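Local structure of alanine glyoxylate transaminase (Thermococcus litoralis, 2ZC0) at residues G42-P46 / E47-R51; G243-S246 / K247-G250. The protein probably catalyses the pyridoxal-phosphate-dependent transfer of the amino group of alanine to glyoxylate, giving pyruvate and glycine. All blocks are in the same frame, centred on the assembly; numbering follows the deposited sequence.

Contact 1 (G42-P46 / E47-R51); sequences GDPDP and ELIPR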
loop_
_atom_site.group_PDB
_atom_site.type_symbol
_atom_site.label_atom_id
_atom_site.label_comp_id
_atom_site.label_asym_id
_atom_site.label_seq_id
_atom_site.Cartn_x
_atom_site.Cartn_y
_atom_site.Cartn_z
ATOM N N GLY A 42 -6.630 14.687 -28.844
ATOM C CA GLY A 42 -5.863 13.835 -29.725
ATOM C C GLY A 42 -6.684 12.846 -30.535
ATOM O O GLY A 42 -6.348 11.663 -30.611
ATOM N N ASP A 43 -7.744 13.334 -31.165
ATOM C CA ASP A 43 -8.599 12.479 -31.964
ATOM C C ASP A 43 -8.174 12.398 -33.424
ATOM O O ASP A 43 -7.519 13.293 -33.942
ATOM C CB ASP A 43 -10.042 12.981 -31.898
ATOM C CG ASP A 43 -10.666 12.759 -30.543
ATOM O OD1 ASP A 43 -10.932 11.587 -30.210
ATOM O OD2 ASP A 43 -10.883 13.744 -29.809
ATOM N N PRO A 44 -8.505 11.289 -34.095
ATOM C CA PRO A 44 -8.144 11.167 -35.508
ATOM C C PRO A 44 -9.232 11.962 -36.228
ATOM O O PRO A 44 -10.217 12.340 -35.590
ATOM C CB PRO A 44 -8.279 9.674 -35.761
ATOM C CG PRO A 44 -9.426 9.300 -34.858
ATOM C CD PRO A 44 -9.032 10.015 -33.578
ATOM N N ASP A 45 -9.071 12.227 -37.524
ATOM C CA ASP A 45 -10.104 12.956 -38.270
ATOM C C ASP A 45 -11.213 11.951 -38.569
ATOM O O ASP A 45 -10.971 10.938 -39.220
ATOM C CB ASP A 45 -9.555 13.492 -39.598
ATOM C CG ASP A 45 -10.532 14.433 -40.309
ATOM O OD1 ASP A 45 -11.767 14.214 -40.255
ATOM O OD2 ASP A 45 -10.059 15.397 -40.948
ATOM N N PRO A 46 -12.442 12.220 -38.103
ATOM C CA PRO A 46 -13.568 11.312 -38.340
ATOM C C PRO A 46 -13.948 11.183 -39.812
ATOM O O PRO A 46 -14.634 10.235 -40.205
ATOM C CB PRO A 46 -14.686 11.916 -37.488
ATOM C CG PRO A 46 -14.375 13.380 -37.532
ATOM C CD PRO A 46 -12.875 13.416 -37.358
ATOM N N GLU A 47 -13.498 12.139 -40.621
ATOM C CA GLU A 47 -13.779 12.125 -42.054
ATOM C C GLU A 47 -12.700 11.351 -42.811
ATOM O O GLU A 47 -12.912 10.937 -43.950
ATOM C CB GLU A 47 -13.880 13.559 -42.603
ATOM C CG GLU A 47 -14.987 14.405 -41.972
ATOM C CD GLU A 47 -16.285 13.635 -41.795
ATOM O OE1 GLU A 47 -16.716 12.949 -42.748
ATOM O OE2 GLU A 47 -16.875 13.721 -40.697
ATOM N N LEU A 48 -11.540 11.156 -42.185
ATOM C CA LEU A 48 -10.469 10.398 -42.829
ATOM C C LEU A 48 -10.612 8.918 -42.489
ATOM O O LEU A 48 -9.869 8.070 -42.988
ATOM C CB LEU A 48 -9.086 10.918 -42.408
ATOM C CG LEU A 48 -8.725 12.338 -42.871
ATOM C CD1 LEU A 48 -7.288 12.666 -42.497
ATOM C CD2 LEU A 48 -8.904 12.435 -44.389
ATOM N N ILE A 49 -11.582 8.616 -41.636
ATOM C CA ILE A 49 -11.860 7.244 -41.243
ATOM C C ILE A 49 -13.056 6.794 -42.074
ATOM O O ILE A 49 -14.027 7.533 -42.235
ATOM C CB ILE A 49 -12.185 7.162 -39.738
ATOM C CG1 ILE A 49 -10.900 7.417 -38.938
ATOM C CG2 ILE A 49 -12.814 5.806 -39.398
ATOM C CD1 ILE A 49 -11.084 7.452 -37.435
ATOM N N PRO A 50 -12.993 5.576 -42.630
ATOM C CA PRO A 50 -14.084 5.046 -43.452
ATOM C C PRO A 50 -15.309 4.707 -42.620
ATOM O O PRO A 50 -15.691 3.538 -42.513
ATOM C CB PRO A 50 -13.448 3.818 -44.100
ATOM C CG PRO A 50 -12.513 3.327 -43.032
ATOM C CD PRO A 50 -11.886 4.606 -42.520
ATOM N N ARG A 51 -15.926 5.728 -42.028
ATOM C CA ARG A 51 -17.104 5.502 -41.195
ATOM C C ARG A 51 -18.113 4.673 -41.949
ATOM O O ARG A 51 -18.563 3.631 -41.467
ATOM C CB ARG A 51 -17.733 6.828 -40.765
ATOM C CG ARG A 51 -16.806 7.692 -39.919
ATOM C CD ARG A 51 -17.553 8.453 -38.819
ATOM N NE ARG A 51 -18.694 9.230 -39.309
ATOM C CZ ARG A 51 -18.603 10.349 -40.021
ATOM N NH1 ARG A 51 -19.707 10.967 -40.409
ATOM N NH2 ARG A 51 -17.416 10.854 -40.340
#
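D45 and L48 close a tight turn through P46 and E47. L48 N reaches D45 O at 3.0 Å, a backbone bond that with the P46 and E47 torsions makes this a type I beta turn. The D45 side chain adds a second bond: with CG anti to the backbone N (chi1 -171°), OD1 comes round to accept from E47 N at 2.7 Å, on its anti side and 30° out of the carboxylate plane. That is an Asx turn nested in the beta turn. The other oxygen, OD2, forms a salt bridge with K311, so both ends of this buried carboxylate are held.

R51 supplies a second set of polar bonds. Bent at chi2 and chi3, its chain curls back and brings NH2 to P46 O at 2.9 Å; the oxygen lies in the guanidinium plane, while the nitrogen stands above the carbonyl plane. The same NH2 forms a salt bridge to E47 OE2, also at 2.9 Å. NH1 binds E63 O of the second subunit, so the guanidinium joins the turn to the dimer partner.

The apolar contact is between P44 and I49: the I49 tip, CD1, meets the proline ring at CG, 3.6 Å away. L48 CG packs against the aspartate's methylene, 3.6 Å from D45 CB. Y308 of helix 295-322 packs on both P44 and L48.

An inverse gamma turn centred on P50, the N-cap residue, then leads straight into helix 51-64. The whole is a proline-rich type I turn with a nested Asx turn, set at the dimer interface of a class I aminotransferase.

Contact 2 (G243-S246 / K247-G250); sequences GTLS and KVLG. With PMP (4'-deoxy-4'-aminopyridoxal-5'-phosphate), chain F.
L245 O accepts from both V248 N and L249 N. The bond from L249, at 2.7 Å, runs nearly along the C=O axis (169°), whereas that from V248, at 2.8 Å, comes from above the carbonyl plane. The V248 bond closes a type I beta turn through S246 and K247. On its apolar side, L245 CD2 rests against V248 CB at 3.9 Å.

T244 OG1 accepts from S246 N at 2.9 Å, an ST turn, and is bonded to O1P of the PMP phosphate at 2.6 Å and to I255 O. Its place anti to the backbone N (chi1 175°) lets it serve the turn and the phosphate. S246 OG lies near O2P of the same phosphate. One water accepts from K247 N and donates to T244 O, satisfying both backbone groups.

K247 folds back over S246, CE passing 3.4 Å from S246 OG, and the bends at chi2 and chi4 bring NZ to 3.3 Å from PMP C4A. NZ is hydrogen-bonded to Y217 OH, and merely close to C4A. With an alanine here, Y217 OH would probably lose this partner and no lysine amine would stand beside C4A.

T-L-S-K, from the last residue of strand 239-244 into the following loop, fits the phosphate-binding and lysine motif of class I aminotransferases; K247 is probably the lysine that forms the internal Schiff base with pyridoxal phosphate, here unlinked beside the aminated cofactor.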
loop_
_atom_site.group_PDB
_atom_site.type_symbol
_atom_site.label_atom_id
_atom_site.label_comp_id
_atom_site.label_asym_id
_atom_site.label_seq_id
_atom_site.Cartn_x
_atom_site.Cartn_y
_atom_site.Cartn_z
ATOM N N GLY A 243 0.079 -1.004 -27.102
ATOM C CA GLY A 243 -0.312 -0.415 -28.362
ATOM C C GLY A 243 -1.799 -0.225 -28.510
ATOM O O GLY A 243 -2.571 -0.484 -27.586
ATOM N N THR A 244 -2.201 0.232 -29.691
ATOM C CA THR A 244 -3.604 0.466 -29.964
ATOM C C THR A 244 -3.873 0.776 -31.427
ATOM O O THR A 244 -2.970 1.164 -32.172
ATOM C CB THR A 244 -4.141 1.624 -29.093
ATOM O OG1 THR A 244 -5.492 1.908 -29.465
ATOM C CG2 THR A 244 -3.290 2.866 -29.255
ATOM N N LEU A 245 -5.125 0.571 -31.825
ATOM C CA LEU A 245 -5.585 0.828 -33.186
ATOM C C LEU A 245 -6.437 2.088 -33.189
ATOM O O LEU A 245 -7.001 2.460 -34.219
ATOM C CB LEU A 245 -6.450 -0.329 -33.694
ATOM C CG LEU A 245 -5.853 -1.469 -34.520
ATOM C CD1 LEU A 245 -6.966 -2.447 -34.862
ATOM C CD2 LEU A 245 -5.219 -0.926 -35.800
ATOM N N SER A 246 -6.535 2.740 -32.033
ATOM C CA SER A 246 -7.343 3.942 -31.917
ATOM C C SER A 246 -7.014 5.021 -32.961
ATOM O O SER A 246 -7.920 5.651 -33.494
ATOM C CB SER A 246 -7.241 4.516 -30.494
ATOM O OG SER A 246 -5.919 4.907 -30.180
ATOM N N LYS A 247 -5.736 5.219 -33.276
ATOM C CA LYS A 247 -5.371 6.240 -34.261
ATOM C C LYS A 247 -5.561 5.771 -35.701
ATOM O O LYS A 247 -5.309 6.523 -36.639
ATOM C CB LYS A 247 -3.922 6.694 -34.063
ATOM C CG LYS A 247 -3.571 7.027 -32.618
ATOM C CD LYS A 247 -4.505 8.077 -32.046
ATOM C CE LYS A 247 -4.556 7.983 -30.526
ATOM N NZ LYS A 247 -3.215 8.146 -29.898
ATOM N N VAL A 248 -6.009 4.533 -35.869
ATOM C CA VAL A 248 -6.224 3.973 -37.191
ATOM C C VAL A 248 -7.701 3.678 -37.427
ATOM O O VAL A 248 -8.330 4.251 -38.321
ATOM C CB VAL A 248 -5.432 2.655 -37.370
ATOM C CG1 VAL A 248 -5.749 2.022 -38.720
ATOM C CG2 VAL A 248 -3.935 2.921 -37.233
ATOM N N LEU A 249 -8.249 2.780 -36.615
ATOM C CA LEU A 249 -9.643 2.382 -36.734
ATOM C C LEU A 249 -10.578 3.439 -36.160
ATOM O O LEU A 249 -11.676 3.664 -36.668
ATOM C CB LEU A 249 -9.856 1.048 -36.013
ATOM C CG LEU A 249 -11.271 0.461 -36.039
ATOM C CD1 LEU A 249 -11.629 0.018 -37.465
ATOM C CD2 LEU A 249 -11.335 -0.727 -35.081
ATOM N N GLY A 250 -10.133 4.098 -35.101
ATOM C CA GLY A 250 -10.960 5.094 -34.456
ATOM C C GLY A 250 -10.655 5.085 -32.971
ATOM O O GLY A 250 -10.631 4.042 -32.321
HETATM N N1 PMP F . -0.497 6.425 -25.527
HETATM C C2 PMP F . -0.305 7.677 -25.998
HETATM C C2A PMP F . 1.140 8.177 -26.061
HETATM C C3 PMP F . -1.395 8.484 -26.420
HETATM O O3 PMP F . -1.160 9.767 -26.894
HETATM C C4 PMP F . -2.734 7.947 -26.331
HETATM C C4A PMP F . -3.912 8.827 -26.792
HETATM N N4A PMP F . -4.862 9.133 -25.723
HETATM C C5 PMP F . -2.894 6.514 -25.784
HETATM C C6 PMP F . -1.733 5.802 -25.395
HETATM C C5A PMP F . -4.262 5.821 -25.642
HETATM O O4P PMP F . -4.690 5.675 -26.653
HETATM P P PMP F . -6.147 4.859 -26.575
HETATM O O1P PMP F . -6.228 3.107 -27.297
HETATM O O2P PMP F . -7.353 5.920 -27.610
HETATM O O3P PMP F . -6.811 4.737 -24.891
HETATM O O HOH W 1 -3.300 3.825 -33.200
#

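Contact 1 comes first along the chain, in the loop between strand 37-38 and helix 51-64; contact 2 follows some 200 residues later, where strand 239-244 leaves the mixed sheet. Their centres are nevertheless about 10 Å apart, and the turns touch: I49 CG2 packs on L249 O at 3.7 Å. Helix 295-322 backs both, through Y308 for contact 1 and F296 and H300 for contact 2, and T251 touches side chains of each. Y71 of the second subunit also links them, its backbone N binding D43 and its side chain packing on K247 while its hydroxyl binds PMP. The cofactor site is thus built together with the dimer interface.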